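PDB 3HUT: putative branched-chain amino acid ABC transporter from Rhodospirillum rubrum ATCC 11170, which probably binds branched-chain or related amino acids in the periplasm and hands them to an ABC transporter. Local coordinates for residues A[143-149]-A[172-178]; A[183-188]-A[213-217]. All blocks are in the same frame, centred on the assembly; numbering follows the deposited sequence.

Contact 1 of 2, residues A[143-149]-A[172-178]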
loop_
_atom_site.group_PDB
_atom_site.type_symbol
_atom_site.label_atom_id
_atom_site.label_comp_id
_atom_site.label_asym_id
_atom_site.label_seq_id
_atom_site.Cartn_x
_atom_site.Cartn_y
_atom_site.Cartn_z
ATOM N N ALA A 143 -8.466 8.908 21.880
ATOM C CA ALA A 143 -7.999 7.702 22.535
ATOM C C ALA A 143 -7.360 6.901 21.409
ATOM O O ALA A 143 -7.939 6.779 20.328
ATOM C CB ALA A 143 -9.175 6.928 23.133
ATOM N N VAL A 144 -6.160 6.385 21.640
ATOM C CA VAL A 144 -5.497 5.594 20.617
ATOM C C VAL A 144 -5.372 4.158 21.100
ATOM O O VAL A 144 -4.835 3.899 22.176
ATOM C CB VAL A 144 -4.086 6.118 20.303
ATOM C CG1 VAL A 144 -3.421 5.206 19.270
ATOM C CG2 VAL A 144 -4.157 7.558 19.788
ATOM N N ILE A 145 -5.891 3.230 20.308
ATOM C CA ILE A 145 -5.813 1.817 20.639
ATOM C C ILE A 145 -5.078 1.170 19.476
ATOM O O ILE A 145 -5.529 1.254 18.334
ATOM C CB ILE A 145 -7.209 1.184 20.765
ATOM C CG1 ILE A 145 -8.053 1.977 21.760
ATOM C CG2 ILE A 145 -7.079 -0.263 21.230
ATOM C CD1 ILE A 145 -9.442 1.415 21.946
ATOM N N GLY A 146 -3.945 0.539 19.759
ATOM C CA GLY A 146 -3.181 -0.078 18.693
ATOM C C GLY A 146 -2.586 -1.438 19.007
ATOM O O GLY A 146 -2.194 -1.718 20.142
ATOM N N VAL A 147 -2.513 -2.284 17.983
ATOM C CA VAL A 147 -1.959 -3.623 18.117
ATOM C C VAL A 147 -0.433 -3.520 18.161
ATOM O O VAL A 147 0.155 -2.595 17.594
ATOM C CB VAL A 147 -2.407 -4.527 16.933
ATOM C CG1 VAL A 147 -1.849 -3.993 15.623
ATOM C CG2 VAL A 147 -1.957 -5.961 17.163
ATOM N N THR A 148 0.206 -4.468 18.838
ATOM C CA THR A 148 1.656 -4.458 18.978
ATOM C C THR A 148 2.459 -5.043 17.821
ATOM O O THR A 148 3.582 -5.504 18.015
ATOM C CB THR A 148 2.080 -5.167 20.281
ATOM O OG1 THR A 148 1.429 -6.439 20.367
ATOM C CG2 THR A 148 1.698 -4.327 21.490
ATOM N N THR A 149 1.897 -5.024 16.618
ATOM C CA THR A 149 2.616 -5.523 15.451
ATOM C C THR A 149 3.529 -4.378 15.023
ATOM O O THR A 149 3.370 -3.260 15.507
ATOM C CB THR A 149 1.659 -5.859 14.302
ATOM O OG1 THR A 149 0.914 -4.688 13.946
ATOM C CG2 THR A 149 0.689 -6.950 14.722
ATOM N N VAL A 172 -5.769 8.813 26.130
ATOM C CA VAL A 172 -5.790 7.372 26.358
ATOM C C VAL A 172 -4.930 6.738 25.277
ATOM O O VAL A 172 -5.095 7.032 24.092
ATOM C CB VAL A 172 -7.223 6.783 26.279
ATOM C CG1 VAL A 172 -7.165 5.281 26.027
ATOM C CG2 VAL A 172 -7.962 7.042 27.579
ATOM N N ASN A 173 -3.998 5.888 25.692
ATOM C CA ASN A 173 -3.117 5.204 24.760
ATOM C C ASN A 173 -2.940 3.766 25.228
ATOM O O ASN A 173 -2.247 3.500 26.212
ATOM C CB ASN A 173 -1.756 5.904 24.692
ATOM C CG ASN A 173 -0.872 5.345 23.596
ATOM O OD1 ASN A 173 -1.260 5.316 22.426
ATOM N ND2 ASN A 173 0.321 4.894 23.966
ATOM N N GLU A 174 -3.571 2.837 24.521
ATOM C CA GLU A 174 -3.498 1.432 24.890
ATOM C C GLU A 174 -2.896 0.553 23.797
ATOM O O GLU A 174 -3.303 0.631 22.638
ATOM C CB GLU A 174 -4.903 0.923 25.236
ATOM C CG GLU A 174 -4.939 -0.500 25.771
ATOM C CD GLU A 174 -4.343 -0.617 27.160
ATOM O OE1 GLU A 174 -3.186 -0.185 27.356
ATOM O OE2 GLU A 174 -5.032 -1.144 28.056
ATOM N N GLU A 175 -1.921 -0.271 24.172
ATOM C CA GLU A 175 -1.290 -1.189 23.231
ATOM C C GLU A 175 -1.801 -2.587 23.571
ATOM O O GLU A 175 -1.727 -3.015 24.723
ATOM C CB GLU A 175 0.238 -1.153 23.362
ATOM C CG GLU A 175 0.860 0.228 23.225
ATOM C CD GLU A 175 2.374 0.182 23.052
ATOM O OE1 GLU A 175 3.034 -0.641 23.722
ATOM O OE2 GLU A 175 2.907 0.981 22.252
ATOM N N VAL A 176 -2.336 -3.290 22.577
ATOM C CA VAL A 176 -2.858 -4.635 22.790
ATOM C C VAL A 176 -2.258 -5.619 21.796
ATOM O O VAL A 176 -1.873 -5.245 20.691
ATOM C CB VAL A 176 -4.401 -4.676 22.643
ATOM C CG1 VAL A 176 -5.048 -3.795 23.697
ATOM C CG2 VAL A 176 -4.809 -4.217 21.249
ATOM N N PRO A 177 -2.167 -6.899 22.180
ATOM C CA PRO A 177 -1.607 -7.908 21.280
ATOM C C PRO A 177 -2.605 -8.360 20.218
ATOM O O PRO A 177 -3.821 -8.248 20.397
ATOM C CB PRO A 177 -1.231 -9.041 22.231
ATOM C CG PRO A 177 -2.307 -8.959 23.265
ATOM C CD PRO A 177 -2.417 -7.464 23.517
ATOM N N PRO A 178 -2.100 -8.868 19.086
ATOM C CA PRO A 178 -2.982 -9.336 18.017
ATOM C C PRO A 178 -3.847 -10.441 18.611
ATOM O O PRO A 178 -3.350 -11.260 19.379
ATOM C CB PRO A 178 -2.007 -9.879 16.979
ATOM C CG PRO A 178 -0.766 -9.073 17.212
ATOM C CD PRO A 178 -0.685 -9.027 18.710
#

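Contact 2 of 2, residues A[183-188]-A[213-217]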
loop_
_atom_site.group_PDB
_atom_site.type_symbol
_atom_site.label_atom_id
_atom_site.label_comp_id
_atom_site.label_asym_id
_atom_site.label_seq_id
_atom_site.Cartn_x
_atom_site.Cartn_y
_atom_site.Cartn_z
ATOM N N PHE A 183 -11.777 -6.131 26.319
ATOM C CA PHE A 183 -11.942 -4.719 26.030
ATOM C C PHE A 183 -12.533 -3.919 27.188
ATOM O O PHE A 183 -12.499 -2.692 27.172
ATOM C CB PHE A 183 -12.849 -4.567 24.802
ATOM C CG PHE A 183 -12.571 -5.565 23.702
ATOM C CD1 PHE A 183 -11.348 -5.573 23.039
ATOM C CD2 PHE A 183 -13.546 -6.484 23.318
ATOM C CE1 PHE A 183 -11.099 -6.483 22.003
ATOM C CE2 PHE A 183 -13.312 -7.399 22.287
ATOM C CZ PHE A 183 -12.084 -7.396 21.627
ATOM N N ASP A 184 -13.076 -4.605 28.189
ATOM C CA ASP A 184 -13.695 -3.914 29.316
ATOM C C ASP A 184 -12.850 -2.848 30.000
ATOM O O ASP A 184 -13.352 -1.767 30.303
ATOM C CB ASP A 184 -14.190 -4.914 30.360
ATOM C CG ASP A 184 -15.496 -5.561 29.960
ATOM O OD1 ASP A 184 -16.406 -4.822 29.525
ATOM O OD2 ASP A 184 -15.620 -6.800 30.084
ATOM N N ASP A 185 -11.578 -3.138 30.244
ATOM C CA ASP A 185 -10.726 -2.157 30.904
ATOM C C ASP A 185 -10.459 -0.931 30.044
ATOM O O ASP A 185 -10.554 0.199 30.524
ATOM C CB ASP A 185 -9.400 -2.786 31.325
ATOM C CG ASP A 185 -9.581 -3.838 32.397
ATOM O OD1 ASP A 185 -10.474 -3.660 33.255
ATOM O OD2 ASP A 185 -8.826 -4.831 32.386
ATOM N N VAL A 186 -10.120 -1.148 28.777
ATOM C CA VAL A 186 -9.849 -0.027 27.888
ATOM C C VAL A 186 -11.109 0.815 27.732
ATOM O O VAL A 186 -11.037 2.033 27.591
ATOM C CB VAL A 186 -9.366 -0.507 26.491
ATOM C CG1 VAL A 186 -10.371 -1.460 25.881
ATOM C CG2 VAL A 186 -9.159 0.686 25.581
ATOM N N ILE A 187 -12.266 0.163 27.769
ATOM C CA ILE A 187 -13.522 0.882 27.632
ATOM C C ILE A 187 -13.800 1.714 28.879
ATOM O O ILE A 187 -14.336 2.817 28.791
ATOM C CB ILE A 187 -14.693 -0.085 27.366
ATOM C CG1 ILE A 187 -14.535 -0.699 25.968
ATOM C CG2 ILE A 187 -16.019 0.652 27.481
ATOM C CD1 ILE A 187 -15.607 -1.705 25.596
ATOM N N ASP A 188 -13.434 1.184 30.041
ATOM C CA ASP A 188 -13.634 1.907 31.293
ATOM C C ASP A 188 -12.746 3.145 31.278
ATOM O O ASP A 188 -13.151 4.225 31.709
ATOM C CB ASP A 188 -13.259 1.024 32.486
ATOM C CG ASP A 188 -14.290 -0.052 32.769
ATOM O OD1 ASP A 188 -14.041 -0.881 33.666
ATOM O OD2 ASP A 188 -15.347 -0.066 32.107
ATOM N N ALA A 213 -18.216 -4.600 21.464
ATOM C CA ALA A 213 -18.165 -4.428 22.912
ATOM C C ALA A 213 -18.328 -2.953 23.278
ATOM O O ALA A 213 -19.060 -2.602 24.207
ATOM C CB ALA A 213 -16.844 -4.965 23.454
ATOM N N LEU A 214 -17.638 -2.086 22.543
ATOM C CA LEU A 214 -17.717 -0.655 22.794
ATOM C C LEU A 214 -19.160 -0.168 22.658
ATOM O O LEU A 214 -19.681 0.512 23.541
ATOM C CB LEU A 214 -16.824 0.108 21.807
ATOM C CG LEU A 214 -16.878 1.637 21.899
ATOM C CD1 LEU A 214 -16.297 2.089 23.235
ATOM C CD2 LEU A 214 -16.099 2.249 20.745
ATOM N N ARG A 215 -19.811 -0.521 21.555
ATOM C CA ARG A 215 -21.184 -0.085 21.339
ATOM C C ARG A 215 -22.174 -0.757 22.280
ATOM O O ARG A 215 -23.207 -0.174 22.622
ATOM C CB ARG A 215 -21.613 -0.337 19.891
ATOM C CG ARG A 215 -20.767 0.383 18.849
ATOM C CD ARG A 215 -20.653 1.874 19.137
ATOM N NE ARG A 215 -19.985 2.574 18.041
ATOM C CZ ARG A 215 -19.401 3.762 18.152
ATOM N NH1 ARG A 215 -19.396 4.395 19.316
ATOM N NH2 ARG A 215 -18.816 4.313 17.092
ATOM N N ALA A 216 -21.866 -1.981 22.694
ATOM C CA ALA A 216 -22.755 -2.710 23.592
ATOM C C ALA A 216 -22.825 -1.988 24.929
ATOM O O ALA A 216 -23.870 -1.961 25.582
ATOM C CB ALA A 216 -22.257 -4.136 23.785
ATOM N N ARG A 217 -21.712 -1.388 25.333
ATOM C CA ARG A 217 -21.676 -0.664 26.589
ATOM C C ARG A 217 -22.269 0.737 26.483
ATOM O O ARG A 217 -22.265 1.492 27.450
ATOM C CB ARG A 217 -20.249 -0.611 27.123
ATOM C CG ARG A 217 -19.775 -1.967 27.613
ATOM C CD ARG A 217 -18.454 -1.871 28.330
ATOM N NE ARG A 217 -18.485 -0.826 29.345
ATOM C CZ ARG A 217 -17.484 -0.579 30.177
ATOM N NH1 ARG A 217 -16.378 -1.310 30.116
ATOM N NH2 ARG A 217 -17.586 0.406 31.057
#

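Contact 1 of 2, residues A[143-149]-A[172-178]
Val-144 N reaches Val-172 O at 2.8 Å in an almost straight bond (171° at the hydrogen), one rung of a parallel ladder. Glu-174 N then gives to Val-144 O, Gly-146 N to Glu-174 O, and Val-176 N to Gly-146 O at 2.9 Å. The last rung, Thr-148 N to Val-176 O, is also 2.9 Å but bent to 133° at Thr-148, just past the end of strand 141-147; the CA-H of Val-147 meets the same oxygen, with CA 3.0 Å from it.

Beyond the rungs, Val-147 turns CG2 anti to its backbone N and puts it against the ring of Pro-178. The two side chains cross at about a right angle, and CG2 to Pro-178 CG is a tight 3.3 Å. Thr-149 CG2 slides past the same ring carbon at 3.6 Å, while its OG1 caps helix 150-165 through Gly-152 N. At the other end, Asn-173 runs alongside Val-144, its OD1 3.6 Å from Val-144 CB.

These are the two strands of a beta-alpha-beta unit. Helix 150-165 packs on the Val-144 face and helix 184-193 on the Ile-145 and Val-172 face, while strand 197-201 pairs with the far side of strand 141-147.

Contact 2 of 2, residues A[183-188]-A[213-217]
The first turn of helix 184-193 lies beside the last turn of helix 204-216, with Phe-183 CA 7.0 Å from Ala-213 CA and Ile-187 CA a little nearer to Leu-214 CA, at 6.6 Å. These are successive helices of an alternating strand-helix lobe, linked through strand 197-201. Ala-213 CB sits 3.6 Å from CD2 of the Phe-183 ring, meeting it obliquely. Ile-187 fills the middle with both of its branches. CG1 stands anti to the carbonyl carbon (chi1 -69°) and carries CD1 onto the backbone of the other helix, 3.7 Å from Leu-214 CA; CG2 goes to Arg-217 instead and lies over one face of its guanidinium, 3.3 Å from Arg-217 CZ.

Arg-217, just past the end of its helix, bends at chi3 (50°) and passes over Ile-187 to the acids beyond. Its NH1 and NH2 both grip a single oxygen, Asp-188 OD2, which lies in the guanidinium plane; NH2 to OD2 is modelled at 2.5 Å, shorter than usual, so the exact distance is doubtful. The carboxylate itself is turned 76° from that plane, so this is no flat, two-oxygen pairing. NH1 also gives a weak bond to Asp-184 O and forms a looser salt bridge with Asp-184 OD1, 3.6 Å away.

Replacing Arg-217 with a leucine would probably leave Asp-184 and Asp-188 without their shared positive partner and strip Ile-187 CG2 of its flat cover.

Glu-191 also pairs with NH2, so one cation faces three acids of helix 184-193. Acids in the first turn of one helix and an arginine at the C-terminal end of the other would probably suit both helix dipoles, and the network joins these two ends beside the apolar contacts of Ile-187.

In the fold
The two contacts follow one another along the chain within one lobe: contact 1 closes with strand 169-176, which leads into helix 184-193, where contact 2 begins. Their centres are 14 Å apart, yet they touch, since Val-186, which takes no part in contact 2 itself, sets CG2 against Ile-145 CD1 at 3.7 Å. Helix 184-193 thus packs on the sheet with one side and on helix 204-216 with another. Contact 1 lies closer to the chain's centre and relies on regular backbone bonds, with strand 143-147 buried and most of its partner strand more exposed; contact 2 lies further out and joins helices mainly through side chains, with an apolar patch next to a charged network at the protein's surface.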